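PDB 3EH7: 4-hydroxybutyrate CoA-transferase from Porphyromonas gingivalis, which probably transfers coenzyme A from acyl-CoA thioesters to short-chain carboxylates such as 4-hydroxybutyrate or acetate. Local coordinates for residues T215-I220 with M310-S315; I360-K365 with V393-I398; S370-I375 with E423-H428. One frame throughout, in Å; residues are numbered along the deposited sequence.

Contact 1. Residues T215-I220 with M310-S315; sequences TLQLGI and MVSINS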
ATOM      1  N   THR A 215      10.047  -9.290 -16.447  1.00 19.10           N
ATOM      2  CA  THR A 215       8.716  -8.870 -16.901  1.00 19.37           C
ATOM      3  C   THR A 215       8.567  -7.415 -16.598  1.00 19.24           C
ATOM      4  O   THR A 215       8.728  -6.992 -15.435  1.00 20.09           O
ATOM      5  CB  THR A 215       7.588  -9.664 -16.185  1.00 20.01           C
ATOM      6  OG1 THR A 215       7.937 -11.045 -16.169  1.00 21.76           O
ATOM      7  CG2 THR A 215       6.220  -9.482 -16.910  1.00 19.67           C
ATOM      8  N   LEU A 216       8.219  -6.628 -17.611  1.00 19.29           N
ATOM      9  CA  LEU A 216       8.240  -5.182 -17.449  1.00 20.01           C
ATOM     10  C   LEU A 216       6.862  -4.554 -17.338  1.00 19.86           C
ATOM     11  O   LEU A 216       5.929  -4.983 -18.012  1.00 19.63           O
ATOM     12  CB  LEU A 216       8.953  -4.515 -18.633  1.00 19.65           C
ATOM     13  CG  LEU A 216      10.339  -5.014 -19.019  1.00 21.18           C
ATOM     14  CD1 LEU A 216      10.783  -4.222 -20.231  1.00 20.45           C
ATOM     15  CD2 LEU A 216      11.342  -4.903 -17.861  1.00 19.12           C
ATOM     16  N   GLN A 217       6.782  -3.505 -16.522  1.00 19.13           N
ATOM     17  CA  GLN A 217       5.713  -2.536 -16.588  1.00 19.70           C
ATOM     18  C   GLN A 217       6.353  -1.178 -16.757  1.00 19.97           C
ATOM     19  O   GLN A 217       7.252  -0.806 -16.007  1.00 19.98           O
ATOM     20  CB  GLN A 217       4.839  -2.545 -15.328  1.00 19.44           C
ATOM     21  CG  GLN A 217       3.788  -1.408 -15.309  1.00 18.95           C
ATOM     22  CD  GLN A 217       4.289  -0.138 -14.628  1.00 21.07           C
ATOM     23  OE1 GLN A 217       5.027  -0.201 -13.646  1.00 24.10           O
ATOM     24  NE2 GLN A 217       3.904   1.005 -15.150  1.00 20.28           N
ATOM     25  N   LEU A 218       5.901  -0.430 -17.746  1.00 21.05           N
ATOM     26  CA  LEU A 218       6.366   0.941 -17.920  1.00 21.83           C
ATOM     27  C   LEU A 218       5.388   1.687 -18.787  1.00 22.45           C
ATOM     28  O   LEU A 218       4.515   1.070 -19.411  1.00 24.01           O
ATOM     29  CB  LEU A 218       7.797   1.021 -18.502  1.00 21.89           C
ATOM     30  CG  LEU A 218       8.101   0.677 -19.959  1.00 21.48           C
ATOM     31  CD1 LEU A 218       9.648   0.815 -20.168  1.00 20.89           C
ATOM     32  CD2 LEU A 218       7.607  -0.706 -20.338  1.00 20.62           C
ATOM     33  N   GLY A 219       5.529   3.010 -18.817  1.00 23.19           N
ATOM     34  CA  GLY A 219       4.589   3.887 -19.558  1.00 23.06           C
ATOM     35  C   GLY A 219       5.089   4.420 -20.896  1.00 23.56           C
ATOM     36  O   GLY A 219       5.795   3.727 -21.627  1.00 23.33           O
ATOM     37  N   ILE A 220       4.663   5.639 -21.201  1.00 23.75           N
ATOM     38  CA  ILE A 220       5.025   6.375 -22.401  1.00 24.84           C
ATOM     39  C   ILE A 220       5.749   7.649 -22.026  1.00 24.80           C
ATOM     40  O   ILE A 220       5.717   8.094 -20.857  1.00 25.18           O
ATOM     41  CB  ILE A 220       3.783   6.716 -23.278  1.00 25.03           C
ATOM     42  CG1 ILE A 220       2.676   7.351 -22.435  1.00 25.96           C
ATOM     43  CG2 ILE A 220       3.304   5.474 -23.989  1.00 25.01           C
ATOM     44  CD1 ILE A 220       1.666   8.129 -23.261  1.00 31.49           C
HETATM   45  N   MSE A 310       9.618  -8.956 -11.870  1.00 19.99           N
HETATM   46  CA  MSE A 310       8.969  -7.718 -12.265  1.00 19.95           C
HETATM   47  C   MSE A 310       9.995  -6.603 -12.189  1.00 20.28           C
HETATM   48  O   MSE A 310      10.801  -6.534 -11.254  1.00 20.87           O
HETATM   49  CB  MSE A 310       7.772  -7.339 -11.363  1.00 18.98           C
HETATM   50  CG  MSE A 310       6.507  -8.059 -11.628  1.00 19.82           C
HETATM   51 SE   MSE A 310       5.718  -7.797 -13.346  0.80 16.71          SE
HETATM   52  CE  MSE A 310       5.763  -5.896 -13.405  1.00 14.11           C
ATOM     53  N   VAL A 311       9.966  -5.747 -13.203  1.00 20.51           N
ATOM     54  CA  VAL A 311      10.599  -4.449 -13.136  1.00 20.19           C
ATOM     55  C   VAL A 311       9.538  -3.455 -13.550  1.00 20.77           C
ATOM     56  O   VAL A 311       9.025  -3.489 -14.677  1.00 19.84           O
ATOM     57  CB  VAL A 311      11.851  -4.304 -14.042  1.00 20.83           C
ATOM     58  CG1 VAL A 311      12.385  -2.894 -13.932  1.00 18.68           C
ATOM     59  CG2 VAL A 311      12.929  -5.321 -13.638  1.00 18.81           C
ATOM     60  N   SER A 312       9.190  -2.595 -12.595  1.00 20.54           N
ATOM     61  CA  SER A 312       8.205  -1.568 -12.797  1.00 21.23           C
ATOM     62  C   SER A 312       8.942  -0.228 -12.914  1.00 21.10           C
ATOM     63  O   SER A 312       9.778   0.070 -12.077  1.00 21.45           O
ATOM     64  CB  SER A 312       7.214  -1.592 -11.628  1.00 21.14           C
ATOM     65  OG  SER A 312       6.550  -0.365 -11.543  1.00 25.09           O
ATOM     66  N   ILE A 313       8.670   0.532 -13.979  1.00 21.27           N
ATOM     67  CA  ILE A 313       9.259   1.861 -14.196  1.00 21.67           C
ATOM     68  C   ILE A 313       8.161   2.906 -14.306  1.00 22.01           C
ATOM     69  O   ILE A 313       7.280   2.833 -15.172  1.00 21.29           O
ATOM     70  CB  ILE A 313      10.137   1.960 -15.490  1.00 22.13           C
ATOM     71  CG1 ILE A 313      11.185   0.854 -15.552  1.00 24.28           C
ATOM     72  CG2 ILE A 313      10.825   3.329 -15.571  1.00 22.21           C
ATOM     73  CD1 ILE A 313      11.955   0.780 -16.905  1.00 23.24           C
ATOM     74  N   ASN A 314       8.219   3.883 -13.410  1.00 22.70           N
ATOM     75  CA  ASN A 314       7.285   4.998 -13.408  1.00 23.42           C
ATOM     76  C   ASN A 314       8.018   6.298 -13.052  1.00 23.89           C
ATOM     77  O   ASN A 314       9.124   6.279 -12.523  1.00 22.98           O
ATOM     78  CB  ASN A 314       6.157   4.740 -12.396  1.00 23.34           C
ATOM     79  CG  ASN A 314       5.344   3.492 -12.734  1.00 24.74           C
ATOM     80  OD1 ASN A 314       4.525   3.479 -13.668  1.00 25.00           O
ATOM     81  ND2 ASN A 314       5.573   2.454 -11.998  1.00 24.16           N
ATOM     82  N   SER A 315       7.389   7.427 -13.353  1.00 25.60           N
ATOM     83  CA  SER A 315       7.902   8.738 -12.990  1.00 26.66           C
ATOM     84  C   SER A 315       6.979   9.386 -11.989  1.00 26.83           C
ATOM     85  O   SER A 315       5.882   8.876 -11.719  1.00 27.28           O
ATOM     86  CB  SER A 315       8.000   9.605 -14.227  1.00 27.41           C
ATOM     87  OG  SER A 315       8.857   8.956 -15.124  1.00 31.47           O
TER
HETATM   88  O   HOH W   1       7.240   4.416 -17.386  1.00 24.07           O

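Contact 2. Residues I360-K365 with V393-I398; sequences IPSTAK and VTEYGI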
ATOM      1  N   ILE A 360      13.122   9.662 -12.891  1.00 22.49           N
ATOM      2  CA  ILE A 360      12.748  11.064 -13.013  1.00 22.86           C
ATOM      3  C   ILE A 360      13.948  11.919 -13.404  1.00 23.05           C
ATOM      4  O   ILE A 360      15.084  11.592 -13.038  1.00 23.45           O
ATOM      5  CB  ILE A 360      12.157  11.611 -11.703  1.00 22.86           C
ATOM      6  CG1 ILE A 360      13.062  11.277 -10.516  1.00 21.28           C
ATOM      7  CG2 ILE A 360      10.775  11.018 -11.480  1.00 24.29           C
ATOM      8  CD1 ILE A 360      12.780  12.123  -9.339  1.00 22.55           C
ATOM      9  N   PRO A 361      13.694  13.006 -14.161  1.00 22.48           N
ATOM     10  CA  PRO A 361      14.679  14.050 -14.339  1.00 21.90           C
ATOM     11  C   PRO A 361      14.971  14.642 -12.966  1.00 20.94           C
ATOM     12  O   PRO A 361      14.062  14.742 -12.141  1.00 20.65           O
ATOM     13  CB  PRO A 361      13.956  15.078 -15.209  1.00 22.03           C
ATOM     14  CG  PRO A 361      12.793  14.426 -15.745  1.00 21.71           C
ATOM     15  CD  PRO A 361      12.423  13.334 -14.830  1.00 22.96           C
ATOM     16  N   SER A 362      16.212  15.017 -12.706  1.00 20.15           N
ATOM     17  CA  SER A 362      16.560  15.542 -11.392  1.00 19.64           C
ATOM     18  C   SER A 362      15.966  16.939 -11.169  1.00 20.19           C
ATOM     19  O   SER A 362      15.892  17.417 -10.021  1.00 18.50           O
ATOM     20  CB  SER A 362      18.076  15.558 -11.181  1.00 20.24           C
ATOM     21  OG  SER A 362      18.717  16.510 -12.010  1.00 19.89           O
ATOM     22  N   THR A 363      15.537  17.590 -12.253  1.00 20.56           N
ATOM     23  CA  THR A 363      15.050  18.973 -12.157  1.00 21.43           C
ATOM     24  C   THR A 363      13.726  19.145 -12.879  1.00 22.00           C
ATOM     25  O   THR A 363      13.271  18.273 -13.614  1.00 22.83           O
ATOM     26  CB  THR A 363      16.064  20.017 -12.738  1.00 20.97           C
ATOM     27  OG1 THR A 363      16.142  19.856 -14.157  1.00 21.28           O
ATOM     28  CG2 THR A 363      17.472  19.877 -12.120  1.00 21.45           C
ATOM     29  N   ALA A 364      13.109  20.288 -12.641  1.00 23.45           N
ATOM     30  CA  ALA A 364      11.871  20.649 -13.307  1.00 24.16           C
ATOM     31  C   ALA A 364      11.845  22.166 -13.537  1.00 25.02           C
ATOM     32  O   ALA A 364      12.682  22.918 -13.008  1.00 25.04           O
ATOM     33  CB  ALA A 364      10.688  20.213 -12.480  1.00 24.04           C
ATOM     34  N   LYS A 365      10.872  22.597 -14.329  1.00 26.29           N
ATOM     35  CA  LYS A 365      10.598  24.016 -14.564  1.00 26.82           C
ATOM     36  C   LYS A 365      11.859  24.652 -15.111  1.00 26.94           C
ATOM     37  O   LYS A 365      12.379  25.638 -14.574  1.00 26.44           O
ATOM     38  CB  LYS A 365      10.086  24.715 -13.294  1.00 27.45           C
ATOM     39  CG  LYS A 365       8.734  24.165 -12.795  1.00 30.14           C
ATOM     40  CD  LYS A 365       7.928  25.185 -11.965  1.00 34.57           C
ATOM     41  CE  LYS A 365       8.709  25.796 -10.787  1.00 37.44           C
ATOM     42  NZ  LYS A 365       8.794  24.913  -9.557  1.00 40.75           N
ATOM     43  N   VAL A 393      15.810   6.725  -9.734  1.00 19.10           N
ATOM     44  CA  VAL A 393      16.800   6.909 -10.803  1.00 19.42           C
ATOM     45  C   VAL A 393      16.685   8.281 -11.451  1.00 19.47           C
ATOM     46  O   VAL A 393      15.586   8.694 -11.866  1.00 19.68           O
ATOM     47  CB  VAL A 393      16.644   5.836 -11.914  1.00 18.97           C
ATOM     48  CG1 VAL A 393      17.652   6.068 -13.016  1.00 18.50           C
ATOM     49  CG2 VAL A 393      16.782   4.405 -11.345  1.00 19.16           C
ATOM     50  N   THR A 394      17.813   8.990 -11.509  1.00 19.72           N
ATOM     51  CA  THR A 394      17.927  10.225 -12.278  1.00 19.32           C
ATOM     52  C   THR A 394      19.056  10.110 -13.295  1.00 19.96           C
ATOM     53  O   THR A 394      19.728   9.088 -13.366  1.00 20.07           O
ATOM     54  CB  THR A 394      18.179  11.444 -11.389  1.00 18.87           C
ATOM     55  OG1 THR A 394      19.525  11.411 -10.911  1.00 16.78           O
ATOM     56  CG2 THR A 394      17.187  11.501 -10.217  1.00 16.95           C
ATOM     57  N   GLU A 395      19.253  11.169 -14.076  1.00 20.43           N
ATOM     58  CA  GLU A 395      20.402  11.270 -14.975  1.00 20.94           C
ATOM     59  C   GLU A 395      21.716  11.209 -14.224  1.00 20.44           C
ATOM     60  O   GLU A 395      22.725  10.979 -14.848  1.00 20.59           O
ATOM     61  CB  GLU A 395      20.361  12.553 -15.826  1.00 20.94           C
ATOM     62  CG  GLU A 395      20.558  13.905 -15.074  1.00 22.96           C
ATOM     63  CD  GLU A 395      19.235  14.571 -14.649  1.00 26.30           C
ATOM     64  OE1 GLU A 395      18.257  13.846 -14.315  1.00 25.38           O
ATOM     65  OE2 GLU A 395      19.180  15.822 -14.647  1.00 23.39           O
ATOM     66  N   TYR A 396      21.712  11.419 -12.901  1.00 20.10           N
ATOM     67  CA  TYR A 396      22.968  11.395 -12.135  1.00 20.37           C
ATOM     68  C   TYR A 396      23.227  10.068 -11.450  1.00 20.94           C
ATOM     69  O   TYR A 396      24.284   9.892 -10.880  1.00 20.79           O
ATOM     70  CB  TYR A 396      23.040  12.554 -11.136  1.00 20.12           C
ATOM     71  CG  TYR A 396      23.064  13.882 -11.845  1.00 19.59           C
ATOM     72  CD1 TYR A 396      24.233  14.363 -12.423  1.00 19.14           C
ATOM     73  CD2 TYR A 396      21.900  14.647 -11.961  1.00 19.90           C
ATOM     74  CE1 TYR A 396      24.244  15.600 -13.116  1.00 19.11           C
ATOM     75  CE2 TYR A 396      21.892  15.863 -12.640  1.00 18.48           C
ATOM     76  CZ  TYR A 396      23.060  16.317 -13.222  1.00 19.84           C
ATOM     77  OH  TYR A 396      23.000  17.507 -13.884  1.00 20.95           O
ATOM     78  N   GLY A 397      22.290   9.125 -11.535  1.00 21.12           N
ATOM     79  CA  GLY A 397      22.547   7.770 -11.044  1.00 21.33           C
ATOM     80  C   GLY A 397      21.371   7.099 -10.357  1.00 21.47           C
ATOM     81  O   GLY A 397      20.224   7.490 -10.519  1.00 20.34           O
ATOM     82  N   ILE A 398      21.688   6.077  -9.580  1.00 21.59           N
ATOM     83  CA  ILE A 398      20.705   5.148  -9.064  1.00 22.14           C
ATOM     84  C   ILE A 398      20.802   5.189  -7.538  1.00 22.81           C
ATOM     85  O   ILE A 398      21.932   5.183  -7.006  1.00 22.54           O
ATOM     86  CB  ILE A 398      21.031   3.685  -9.543  1.00 22.48           C
ATOM     87  CG1 ILE A 398      20.887   3.549 -11.069  1.00 22.88           C
ATOM     88  CG2 ILE A 398      20.158   2.673  -8.856  1.00 20.32           C
ATOM     89  CD1 ILE A 398      21.714   2.393 -11.687  1.00 23.47           C
TER
HETATM   90  O   HOH W   2      16.938  17.217 -15.203  1.00 18.90           O

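Contact 3. Residues S370-I375 with E423-H428; sequences SRIVPI and EELTKH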
ATOM      1  N   SER A 370      14.053  21.552  -8.246  1.00 23.50           N
ATOM      2  CA  SER A 370      14.524  20.184  -8.020  1.00 22.98           C
ATOM      3  C   SER A 370      13.344  19.220  -7.844  1.00 23.17           C
ATOM      4  O   SER A 370      12.397  19.536  -7.144  1.00 24.28           O
ATOM      5  CB  SER A 370      15.351  20.172  -6.742  1.00 22.78           C
ATOM      6  OG  SER A 370      15.898  18.906  -6.499  1.00 20.73           O
ATOM      7  N   ARG A 371      13.384  18.046  -8.462  1.00 22.24           N
ATOM      8  CA  ARG A 371      12.411  16.994  -8.113  1.00 21.72           C
ATOM      9  C   ARG A 371      12.772  16.193  -6.834  1.00 20.69           C
ATOM     10  O   ARG A 371      11.977  15.374  -6.356  1.00 20.84           O
ATOM     11  CB  ARG A 371      12.217  16.029  -9.271  1.00 20.99           C
ATOM     12  CG  ARG A 371      11.821  16.679 -10.527  1.00 23.19           C
ATOM     13  CD  ARG A 371      11.118  15.727 -11.481  1.00 24.10           C
ATOM     14  NE  ARG A 371      10.786  16.477 -12.693  1.00 26.59           N
ATOM     15  CZ  ARG A 371       9.850  16.123 -13.565  1.00 30.94           C
ATOM     16  NH1 ARG A 371       9.119  15.007 -13.390  1.00 34.07           N
ATOM     17  NH2 ARG A 371       9.633  16.887 -14.621  1.00 31.29           N
ATOM     18  N   ILE A 372      13.971  16.402  -6.309  1.00 19.86           N
ATOM     19  CA  ILE A 372      14.376  15.812  -5.044  1.00 19.12           C
ATOM     20  C   ILE A 372      14.341  16.959  -4.069  1.00 19.60           C
ATOM     21  O   ILE A 372      15.123  17.917  -4.168  1.00 19.64           O
ATOM     22  CB  ILE A 372      15.743  15.126  -5.151  1.00 19.35           C
ATOM     23  CG1 ILE A 372      15.609  13.864  -6.035  1.00 19.79           C
ATOM     24  CG2 ILE A 372      16.314  14.771  -3.777  1.00 18.62           C
ATOM     25  CD1 ILE A 372      16.979  13.127  -6.289  1.00 22.14           C
ATOM     26  N   VAL A 373      13.374  16.907  -3.164  1.00 19.20           N
ATOM     27  CA  VAL A 373      13.070  18.057  -2.343  1.00 19.64           C
ATOM     28  C   VAL A 373      13.276  17.736  -0.866  1.00 20.02           C
ATOM     29  O   VAL A 373      13.109  16.606  -0.438  1.00 20.22           O
ATOM     30  CB  VAL A 373      11.640  18.555  -2.613  1.00 20.25           C
ATOM     31  CG1 VAL A 373      11.524  19.029  -4.076  1.00 19.55           C
ATOM     32  CG2 VAL A 373      10.586  17.458  -2.301  1.00 17.64           C
ATOM     33  N   PRO A 374      13.668  18.729  -0.078  1.00 20.58           N
ATOM     34  CA  PRO A 374      13.705  18.510   1.362  1.00 20.84           C
ATOM     35  C   PRO A 374      12.315  18.204   1.963  1.00 21.32           C
ATOM     36  O   PRO A 374      12.212  17.383   2.868  1.00 22.08           O
ATOM     37  CB  PRO A 374      14.277  19.813   1.909  1.00 21.09           C
ATOM     38  CG  PRO A 374      14.124  20.814   0.812  1.00 22.22           C
ATOM     39  CD  PRO A 374      14.017  20.103  -0.473  1.00 20.72           C
ATOM     40  N   ILE A 375      11.268  18.851   1.451  1.00 20.86           N
ATOM     41  CA  ILE A 375       9.903  18.676   1.946  1.00 21.06           C
ATOM     42  C   ILE A 375       8.985  18.729   0.737  1.00 20.26           C
ATOM     43  O   ILE A 375       9.187  19.534  -0.167  1.00 20.06           O
ATOM     44  CB  ILE A 375       9.482  19.793   2.954  1.00 21.58           C
ATOM     45  CG1 ILE A 375      10.275  19.696   4.241  1.00 21.79           C
ATOM     46  CG2 ILE A 375       7.998  19.679   3.328  1.00 22.61           C
ATOM     47  CD1 ILE A 375      10.410  21.034   4.909  1.00 26.40           C
ATOM     48  N   GLU A 423      23.708  21.531  -2.321  1.00 21.99           N
ATOM     49  CA  GLU A 423      24.140  22.299  -1.183  1.00 23.84           C
ATOM     50  C   GLU A 423      22.989  22.588  -0.237  1.00 24.01           C
ATOM     51  O   GLU A 423      23.117  22.384   0.964  1.00 24.11           O
ATOM     52  CB  GLU A 423      24.784  23.615  -1.630  1.00 24.54           C
ATOM     53  CG  GLU A 423      25.589  24.267  -0.556  1.00 27.79           C
ATOM     54  CD  GLU A 423      26.318  25.526  -1.037  1.00 33.14           C
ATOM     55  OE1 GLU A 423      26.873  25.518  -2.164  1.00 36.81           O
ATOM     56  OE2 GLU A 423      26.348  26.518  -0.276  1.00 36.45           O
ATOM     57  N   GLU A 424      21.884  23.078  -0.782  1.00 24.28           N
ATOM     58  CA  GLU A 424      20.709  23.368   0.017  1.00 25.00           C
ATOM     59  C   GLU A 424      20.073  22.084   0.578  1.00 24.26           C
ATOM     60  O   GLU A 424      19.609  22.066   1.711  1.00 23.75           O
ATOM     61  CB  GLU A 424      19.688  24.152  -0.802  1.00 25.77           C
ATOM     62  CG  GLU A 424      18.376  24.343  -0.051  1.00 30.34           C
ATOM     63  CD  GLU A 424      17.692  25.688  -0.275  1.00 35.01           C
ATOM     64  OE1 GLU A 424      17.959  26.377  -1.299  1.00 37.06           O
ATOM     65  OE2 GLU A 424      16.860  26.034   0.597  1.00 38.16           O
ATOM     66  N   LEU A 425      20.059  21.005  -0.203  1.00 23.40           N
ATOM     67  CA  LEU A 425      19.567  19.727   0.321  1.00 22.88           C
ATOM     68  C   LEU A 425      20.426  19.255   1.507  1.00 22.83           C
ATOM     69  O   LEU A 425      19.901  18.798   2.531  1.00 21.91           O
ATOM     70  CB  LEU A 425      19.520  18.651  -0.764  1.00 21.92           C
ATOM     71  CG  LEU A 425      18.428  18.790  -1.823  1.00 21.57           C
ATOM     72  CD1 LEU A 425      18.767  17.849  -2.975  1.00 18.58           C
ATOM     73  CD2 LEU A 425      16.985  18.498  -1.257  1.00 19.81           C
ATOM     74  N   THR A 426      21.743  19.387   1.368  1.00 23.17           N
ATOM     75  CA  THR A 426      22.665  18.979   2.417  1.00 24.00           C
ATOM     76  C   THR A 426      22.467  19.780   3.701  1.00 25.32           C
ATOM     77  O   THR A 426      22.644  19.266   4.814  1.00 23.71           O
ATOM     78  CB  THR A 426      24.114  19.087   1.932  1.00 23.83           C
ATOM     79  OG1 THR A 426      24.296  18.167   0.857  1.00 23.97           O
ATOM     80  CG2 THR A 426      25.110  18.749   3.052  1.00 23.57           C
ATOM     81  N   LYS A 427      22.090  21.046   3.569  1.00 27.28           N
ATOM     82  CA  LYS A 427      21.905  21.815   4.783  1.00 29.12           C
ATOM     83  C   LYS A 427      20.624  21.397   5.501  1.00 29.96           C
ATOM     84  O   LYS A 427      20.641  21.275   6.714  1.00 30.31           O
ATOM     85  CB  LYS A 427      22.072  23.315   4.555  1.00 29.79           C
ATOM     86  CG  LYS A 427      20.880  24.115   4.128  1.00 31.24           C
ATOM     87  CD  LYS A 427      21.313  25.591   4.041  1.00 33.65           C
ATOM     88  CE  LYS A 427      22.098  25.907   2.748  1.00 34.84           C
ATOM     89  NZ  LYS A 427      23.264  26.859   2.983  1.00 36.68           N
ATOM     90  N   HIS A 428      19.556  21.081   4.773  1.00 31.56           N
ATOM     91  CA  HIS A 428      18.390  20.452   5.404  1.00 32.87           C
ATOM     92  C   HIS A 428      18.769  19.116   6.051  1.00 32.76           C
ATOM     93  O   HIS A 428      18.360  18.831   7.157  1.00 32.88           O
ATOM     94  CB  HIS A 428      17.239  20.283   4.415  1.00 33.46           C
ATOM     95  CG  HIS A 428      16.534  21.569   4.105  1.00 37.48           C
ATOM     96  ND1 HIS A 428      16.981  22.450   3.136  1.00 41.17           N
ATOM     97  CD2 HIS A 428      15.432  22.142   4.654  1.00 40.31           C
ATOM     98  CE1 HIS A 428      16.178  23.499   3.085  1.00 41.12           C
ATOM     99  NE2 HIS A 428      15.229  23.338   3.995  1.00 42.52           N
TER

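Contact 1. Residues T215-I220 with M310-S315
Two neighbouring parallel strands in the middle of the large mixed sheet, 215-217 and 310-314, meet here, with Thr215 beside Met310 and Gln217 beside Ser312. Three backbone bonds alternate along the pair: Val311 N gives to Thr215 O, Gln217 N to Val311 O, and Ile313 N to Gln217 O at 2.8 Å. Side-chain hydrogen bonds cluster on the face of Gln217 and Ser312. With CG anti to its backbone N (chi1 173°) and the chain bent at chi2, Gln217 swings its amide over to the other strand, where it lies 18° from the plane of the Asn314 amide. The two amides bond in both directions: Gln217 NE2 reaches Asn314 OD1 at 3.0 Å, and Asn314 ND2 returns a longer bond of 3.2 Å to a lone pair of Gln217 OE1. Ser312 OG, 2.6 Å from the same Gln217 OE1, donates end-on to that carbonyl; together the three bonds fix the amide's rotation, and Tyr344 of helix 341-350 also touches Gln217 and Ser312. A largely parallel sheet flanked by helices is consistent with the Rossmann-like architecture of this family. The selenium of selenomethionine Met310 lies 3.9 Å from Thr215 CB. On the other face, Leu216 CD2 rests 3.9 Å from Val311 CB, while Leu218 and Ile313 run side by side under helix 222-229. One water bridges Gly219 N and Ile313 O.

Contact 2. Residues I360-K365 with V393-I398
Ser362 and Glu395 are joined by two bonds that use both carboxylate oxygens. Glu395 OE1 takes the backbone Ser362 N at 2.9 Å on its syn side, 18° out of the carboxylate plane, whereas Ser362 OG donates to Glu395 OE2 at 2.8 Å from well above that plane. Glu395 can do this because CG sits between its backbone N and carbonyl carbon (chi1 68°) and the chain then bends at chi2, carrying the carboxylate to Ser362. A water donates to Glu395 OE2, as a second partner of that carboxylate oxygen, and is hydrogen-bonded to Thr363 OG1. The same Ser362 OG lies at the edge of the Tyr396 ring, near its plane, 3.3 Å from Tyr396 CE2; Arg422 makes a cation-pi contact with this ring and His418 meets it edge-to-face. Glu395 and Tyr396 are the two central residues of a type I turn from Thr394 to Gly397, the hairpin joining strand 391-394 to antiparallel strand 397-400, outermost within the chain in the large mixed sheet. Thr394 OG1 accepts from Tyr396 N at 3.0 Å, an ST turn, and is also bonded to Ile416 O. Where strand 355-359 has just ended, Ile360 N gives a nearly straight bond of 2.8 Å to Val393 O, continuing the parallel pairing with strand 391-394. Beside it the Thr394 CG2 methyl packs 4.1 Å from Ile360 CG1.

Contact 3. Residues S370-I375 with E423-H428
Leu425 and His428 both hold CG anti to the carbonyl carbon (chi1 -72° and -75°), which brings the Leu425 methyls against Pro374 and Ile372, and the imidazole, from the next turn of helix 419-433, against Pro374. Pro374 CB sits over one face of the His428 ring, 3.8 Å from its centroid and offset toward the rim, a CH-pi contact. The ring is held in this pose by His428 ND1, which donates to Glu424 O one turn back at 3.0 Å, with that oxygen in the ring plane; Glu424 O thus takes both His428 ND1 and His428 N, from opposite faces of its plane. Leu425 CD2 presses on Pro374 CD at 3.5 Å, tighter than usual van der Waals contact, and also lies 3.5 Å from Ile372 O. Its other methyl, Leu425 CD1, meets Ile372 CG2 at 4.0 Å, the two side chains crossing at about a right angle. Ser370 OG donates to the same Ile372 O from within its own segment. Farther along, Pro374 O accepts from Arg432 of the helix. This is apolar packing of the C-terminal helix on the end of strand 372-373, an outer strand, within this chain, of the small mixed sheet.

Contact 1 is the buried one, in the middle of the large mixed sheet; contact 2 sits toward that sheet's edge, where strand 391-394 turns into the last strand, and contact 3 lies farther out, about 30 Å from the chain centre. Contacts 1 and 2 share the sheet and touch through Ser315 and Ile360. Contacts 2 and 3 are about 13 Å apart between centres and interlock along the chain, with Arg371 probably bonded through its N and NE to the carbonyls of Ser362 and Thr363. Chemistry follows place: strand pairing plus neutral amide and hydroxyl groups in the interior, a turn carboxylate gripping the Ser362 backbone and hydroxyl in a partly buried place, and helix-to-strand packing without polar bonds between segments at the periphery.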